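Local coordinates for protein phosphate transporter (Thermotoga maritima MSB8, PDB 6L85) that probably imports phosphate across the cell membrane, coupling its uptake to sodium ions, at residues P176-I179 against S180-I183; V217-A220 against V221-L224. One frame throughout, in Å; residues are numbered along the deposited sequence.

Contact 1. Residues P176-I179 against S180-I183; sequences PFFI and SLAI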
ATOM      1  N   PRO B 176     -15.761   0.721 -11.350  1.00 46.78           N
ATOM      2  CA  PRO B 176     -14.839  -0.329 -10.882  1.00 44.03           C
ATOM      3  C   PRO B 176     -13.845  -0.754 -11.933  1.00 47.31           C
ATOM      4  O   PRO B 176     -12.682  -1.041 -11.607  1.00 47.82           O
ATOM      5  CB  PRO B 176     -15.784  -1.479 -10.504  1.00 46.99           C
ATOM      6  CG  PRO B 176     -17.010  -0.797 -10.077  1.00 44.61           C
ATOM      7  CD  PRO B 176     -17.159   0.357 -11.044  1.00 46.31           C
ATOM      8  N   PHE B 177     -14.260  -0.796 -13.200  1.00 43.95           N
ATOM      9  CA  PHE B 177     -13.309  -1.182 -14.230  1.00 44.01           C
ATOM     10  C   PHE B 177     -12.117  -0.224 -14.269  1.00 42.29           C
ATOM     11  O   PHE B 177     -10.967  -0.659 -14.352  1.00 41.33           O
ATOM     12  CB  PHE B 177     -13.982  -1.246 -15.593  1.00 40.19           C
ATOM     13  CG  PHE B 177     -13.012  -1.420 -16.699  1.00 44.03           C
ATOM     14  CD1 PHE B 177     -12.466  -2.670 -16.960  1.00 47.25           C
ATOM     15  CD2 PHE B 177     -12.589  -0.330 -17.443  1.00 43.44           C
ATOM     16  CE1 PHE B 177     -11.536  -2.833 -17.964  1.00 48.64           C
ATOM     17  CE2 PHE B 177     -11.656  -0.483 -18.440  1.00 44.51           C
ATOM     18  CZ  PHE B 177     -11.131  -1.737 -18.710  1.00 48.52           C
ATOM     19  N   PHE B 178     -12.360   1.081 -14.193  1.00 40.32           N
ATOM     20  CA  PHE B 178     -11.230   1.994 -14.314  1.00 40.79           C
ATOM     21  C   PHE B 178     -10.369   2.018 -13.049  1.00 39.76           C
ATOM     22  O   PHE B 178      -9.140   2.113 -13.149  1.00 39.47           O
ATOM     23  CB  PHE B 178     -11.716   3.400 -14.680  1.00 40.86           C
ATOM     24  CG  PHE B 178     -12.069   3.551 -16.135  1.00 42.63           C
ATOM     25  CD1 PHE B 178     -11.075   3.708 -17.092  1.00 44.86           C
ATOM     26  CD2 PHE B 178     -13.398   3.531 -16.544  1.00 44.62           C
ATOM     27  CE1 PHE B 178     -11.394   3.842 -18.440  1.00 51.21           C
ATOM     28  CE2 PHE B 178     -13.735   3.655 -17.889  1.00 44.53           C
ATOM     29  CZ  PHE B 178     -12.733   3.819 -18.843  1.00 48.48           C
ATOM     30  N   ILE B 179     -10.985   1.962 -11.860  1.00 42.98           N
ATOM     31  CA  ILE B 179     -10.188   1.850 -10.632  1.00 41.85           C
ATOM     32  C   ILE B 179      -9.282   0.619 -10.698  1.00 40.36           C
ATOM     33  O   ILE B 179      -8.087   0.682 -10.356  1.00 40.52           O
ATOM     34  CB  ILE B 179     -11.102   1.808  -9.396  1.00 42.48           C
ATOM     35  CG1 ILE B 179     -12.020   3.022  -9.380  1.00 42.89           C
ATOM     36  CG2 ILE B 179     -10.284   1.805  -8.107  1.00 36.14           C
ATOM     37  CD1 ILE B 179     -11.260   4.302  -9.296  1.00 44.03           C
ATOM     38  N   SER B 180      -9.827  -0.502 -11.184  1.00 38.49           N
ATOM     39  CA  SER B 180      -9.068  -1.739 -11.342  1.00 40.08           C
ATOM     40  C   SER B 180      -7.965  -1.612 -12.379  1.00 42.19           C
ATOM     41  O   SER B 180      -6.887  -2.195 -12.222  1.00 43.27           O
ATOM     42  CB  SER B 180     -10.010  -2.876 -11.732  1.00 39.83           C
ATOM     43  OG  SER B 180     -10.932  -3.063 -10.688  1.00 46.22           O
ATOM     44  N   LEU B 181      -8.226  -0.900 -13.471  1.00 41.97           N
ATOM     45  CA  LEU B 181      -7.168  -0.654 -14.447  1.00 40.80           C
ATOM     46  C   LEU B 181      -6.022   0.148 -13.826  1.00 38.53           C
ATOM     47  O   LEU B 181      -4.838  -0.115 -14.089  1.00 37.92           O
ATOM     48  CB  LEU B 181      -7.759   0.080 -15.647  1.00 41.71           C
ATOM     49  CG  LEU B 181      -6.956   0.128 -16.926  1.00 45.59           C
ATOM     50  CD1 LEU B 181      -6.616  -1.299 -17.347  1.00 48.97           C
ATOM     51  CD2 LEU B 181      -7.773   0.854 -17.999  1.00 47.80           C
ATOM     52  N   ALA B 182      -6.360   1.157 -13.028  1.00 33.57           N
ATOM     53  CA  ALA B 182      -5.336   1.962 -12.366  1.00 37.90           C
ATOM     54  C   ALA B 182      -4.456   1.096 -11.456  1.00 40.93           C
ATOM     55  O   ALA B 182      -3.215   1.172 -11.496  1.00 41.21           O
ATOM     56  CB  ALA B 182      -6.010   3.077 -11.565  1.00 34.39           C
ATOM     57  N   ILE B 183      -5.098   0.261 -10.631  1.00 36.38           N
ATOM     58  CA  ILE B 183      -4.384  -0.647  -9.732  1.00 37.86           C
ATOM     59  C   ILE B 183      -3.528  -1.639 -10.518  1.00 37.87           C
ATOM     60  O   ILE B 183      -2.370  -1.908 -10.157  1.00 35.26           O
ATOM     61  CB  ILE B 183      -5.410  -1.353  -8.822  1.00 39.79           C
ATOM     62  CG1 ILE B 183      -5.713  -0.469  -7.622  1.00 44.77           C
ATOM     63  CG2 ILE B 183      -4.903  -2.688  -8.369  1.00 42.34           C
ATOM     64  CD1 ILE B 183      -4.521  -0.386  -6.676  1.00 49.35           C
TER
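Leu181 reaches back along one turn of helix 167-194 to Phe177 and Phe178, a local i to i+4 and i to i+3 arrangement on an alpha-helix of the transporter. Its backbone N donates to Phe177 O at 2.9 Å, which fixes the start of the side chain. From there CB sits over the preceding turn, 3.5 Å from both Phe177 O and Phe178 O. CG then swings opposite the backbone N (chi1 -164°) and carries CD2 back toward the two aromatic rings. CD2 comes to 4.1 Å from Phe177 CE2, the two side chains lying side by side and pointing the same way, and more loosely to Phe178 CD1; it meets both rings at a slant. The rings also touch each other, with Phe177 CD2 above the centre of the Phe178 ring. Helix 320-339 covers this group: Phe328 packs against Leu181 and meets the Phe178 ring edge-to-face.

One turn earlier, Pro176 marks a kink, since its N makes no bond to the turn before. Ser180 N donates to Pro176 O at 2.9 Å (N-H...O angle 160°), and the next backbone bonds of the helix, Ala182 N to Phe178 O and Ile183 N to Ile179 O, follow the same pattern. The Ser180 side chain folds back beside that first bond: with OG beside its own backbone N (chi1 -62°), the hydroxyl oxygen lies 2.8 Å from Pro176 O.

Contact 2. Residues V217-A220 against V221-L224; sequences VHFA and VRKL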
ATOM      1  N   VAL B 217     -14.782  -2.326  -5.144  1.00 38.64           N
ATOM      2  CA  VAL B 217     -15.317  -1.073  -5.662  1.00 41.75           C
ATOM      3  C   VAL B 217     -16.708  -1.287  -6.248  1.00 42.93           C
ATOM      4  O   VAL B 217     -17.580  -0.429  -6.118  1.00 43.11           O
ATOM      5  CB  VAL B 217     -14.365  -0.456  -6.700  1.00 42.67           C
ATOM      6  CG1 VAL B 217     -14.961   0.849  -7.248  1.00 40.65           C
ATOM      7  CG2 VAL B 217     -12.990  -0.206  -6.085  1.00 39.81           C
ATOM      8  N   HIS B 218     -16.940  -2.430  -6.897  1.00 41.32           N
ATOM      9  CA  HIS B 218     -18.267  -2.723  -7.411  1.00 45.52           C
ATOM     10  C   HIS B 218     -19.297  -2.688  -6.295  1.00 50.36           C
ATOM     11  O   HIS B 218     -20.346  -2.049  -6.432  1.00 51.34           O
ATOM     12  CB  HIS B 218     -18.275  -4.079  -8.120  1.00 45.15           C
ATOM     13  CG  HIS B 218     -19.650  -4.575  -8.438  1.00 55.14           C
ATOM     14  ND1 HIS B 218     -20.376  -4.120  -9.521  1.00 52.83           N
ATOM     15  CD2 HIS B 218     -20.448  -5.460  -7.794  1.00 57.68           C
ATOM     16  CE1 HIS B 218     -21.554  -4.720  -9.539  1.00 57.19           C
ATOM     17  NE2 HIS B 218     -21.623  -5.536  -8.501  1.00 67.48           N
ATOM     18  N   PHE B 219     -19.011  -3.335  -5.159  1.00 48.16           N
ATOM     19  CA  PHE B 219     -20.041  -3.308  -4.114  1.00 49.60           C
ATOM     20  C   PHE B 219     -20.156  -1.940  -3.443  1.00 50.68           C
ATOM     21  O   PHE B 219     -21.272  -1.511  -3.089  1.00 54.19           O
ATOM     22  CB  PHE B 219     -19.814  -4.430  -3.106  1.00 49.38           C
ATOM     23  CG  PHE B 219     -20.322  -5.749  -3.614  1.00 54.63           C
ATOM     24  CD1 PHE B 219     -21.665  -6.091  -3.474  1.00 53.37           C
ATOM     25  CD2 PHE B 219     -19.481  -6.604  -4.309  1.00 47.90           C
ATOM     26  CE1 PHE B 219     -22.141  -7.284  -3.989  1.00 53.77           C
ATOM     27  CE2 PHE B 219     -19.948  -7.802  -4.828  1.00 48.78           C
ATOM     28  CZ  PHE B 219     -21.284  -8.140  -4.676  1.00 53.02           C
ATOM     29  N   ALA B 220     -19.050  -1.204  -3.319  1.00 47.39           N
ATOM     30  CA  ALA B 220     -19.170   0.158  -2.802  1.00 50.32           C
ATOM     31  C   ALA B 220     -20.033   1.032  -3.726  1.00 51.57           C
ATOM     32  O   ALA B 220     -20.860   1.824  -3.251  1.00 54.49           O
ATOM     33  CB  ALA B 220     -17.781   0.763  -2.592  1.00 46.19           C
ATOM     34  N   VAL B 221     -19.891   0.867  -5.048  1.00 49.95           N
ATOM     35  CA  VAL B 221     -20.659   1.669  -6.002  1.00 51.07           C
ATOM     36  C   VAL B 221     -22.128   1.259  -5.996  1.00 53.25           C
ATOM     37  O   VAL B 221     -23.019   2.110  -6.080  1.00 52.91           O
ATOM     38  CB  VAL B 221     -20.072   1.559  -7.423  1.00 51.30           C
ATOM     39  CG1 VAL B 221     -21.016   2.240  -8.429  1.00 51.79           C
ATOM     40  CG2 VAL B 221     -18.680   2.159  -7.505  1.00 50.57           C
ATOM     41  N   ARG B 222     -22.407  -0.050  -5.978  1.00 54.84           N
ATOM     42  CA  ARG B 222     -23.785  -0.512  -5.818  1.00 55.62           C
ATOM     43  C   ARG B 222     -24.454   0.189  -4.647  1.00 58.32           C
ATOM     44  O   ARG B 222     -25.608   0.620  -4.739  1.00 62.39           O
ATOM     45  CB  ARG B 222     -23.834  -2.019  -5.593  1.00 59.04           C
ATOM     46  CG  ARG B 222     -23.741  -2.850  -6.831  1.00 60.16           C
ATOM     47  CD  ARG B 222     -23.692  -4.319  -6.443  1.00 62.28           C
ATOM     48  NE  ARG B 222     -25.021  -4.900  -6.297  1.00 69.85           N
ATOM     49  CZ  ARG B 222     -25.644  -5.081  -5.136  1.00 77.79           C
ATOM     50  NH1 ARG B 222     -25.066  -4.720  -3.993  1.00 74.32           N
ATOM     51  NH2 ARG B 222     -26.855  -5.625  -5.118  1.00 78.94           N
ATOM     52  N   LYS B 223     -23.745   0.298  -3.524  1.00 54.18           N
ATOM     53  CA  LYS B 223     -24.301   1.040  -2.396  1.00 62.13           C
ATOM     54  C   LYS B 223     -24.551   2.506  -2.763  1.00 61.40           C
ATOM     55  O   LYS B 223     -25.666   3.018  -2.611  1.00 57.95           O
ATOM     56  CB  LYS B 223     -23.367   0.932  -1.193  1.00 57.16           C
ATOM     57  CG  LYS B 223     -23.974   1.378   0.101  1.00 64.64           C
ATOM     58  CD  LYS B 223     -24.353   0.179   0.951  1.00 72.49           C
ATOM     59  CE  LYS B 223     -25.513   0.512   1.861  1.00 69.42           C
ATOM     60  NZ  LYS B 223     -26.133  -0.753   2.345  1.00 80.44           N
ATOM     61  N   LEU B 224     -23.516   3.192  -3.257  1.00 58.19           N
ATOM     62  CA  LEU B 224     -23.591   4.641  -3.468  1.00 57.57           C
ATOM     63  C   LEU B 224     -24.674   5.025  -4.469  1.00 55.14           C
ATOM     64  O   LEU B 224     -25.331   6.063  -4.328  1.00 55.47           O
ATOM     65  CB  LEU B 224     -22.239   5.148  -3.960  1.00 61.85           C
ATOM     66  CG  LEU B 224     -21.818   6.576  -3.637  1.00 66.99           C
ATOM     67  CD1 LEU B 224     -22.390   6.999  -2.305  1.00 68.18           C
ATOM     68  CD2 LEU B 224     -20.298   6.623  -3.613  1.00 60.43           C
TER
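Arg222 N donates to His218 O at 2.9 Å in a nearly straight bond (N-H...O angle 174°), one of four backbone bonds between the last two turns of helix 199-224. The other three, Val221 N to Val217 O, Lys223 N to Phe219 O and Leu224 N to Ala220 O, complete the pattern. The His218 ring is fixed from outside, its ND1 bonded to Thr172 O on helix 167-194.

Held this way, the imidazole offers one face to the arginine chain. Arg222 CG forms a CH-pi contact, 4.1 Å from the ring centroid, while CD presses in tightly at 3.2 Å from His218 NE2. The arginine chain then bends at chi3 (87°), which brings its guanidinium beside Phe219: NH1 lies 3.7 Å from Phe219 CD1, with the planes of the two groups 55° apart, an oblique approach. His218 CD2 in turn rests over the rim of one face of the Phe219 ring. Replacing His218 by an alanine would probably leave Thr172 O without this donor and free the aliphatic part of Arg222 to turn.

On another side of the helix, Val221 CG2 lies 3.1 Å from Val217 O and 4.0 Å from Val217 CG1, and Val221 and Leu224 pack on Val238 of helix 231-258. Phe219 faces outward to Phe301 and Arg39 of the second subunit. The whole is an i to i+4 CH-pi contact between an arginine chain and a histidine ring at the C-terminal end of an alpha-helix, with the neighbouring phenylalanine set in the dimer interface.

Overall arrangement
Contact 1 comes first along the chain, on helix 167-194, and contact 2 follows on helix 199-224; the helices follow each other after a short link and pack antiparallel, as a hairpin. The contacts' centres are about 14 Å apart, yet they touch where Pro176 CG lies 3.5 Å from His218 CA and Ile179 meets Val217. From this meeting point the two segments run in opposite directions, contact 1 deeper into the protein and contact 2 toward its surface and the second subunit. Both also pack on helix 231-258, which supplies sodium ligands, among them Gln243 and Ser247. The hairpin thus packs against both the second subunit and helix 231-258, while the residues that bind the sodium ions all lie outside it.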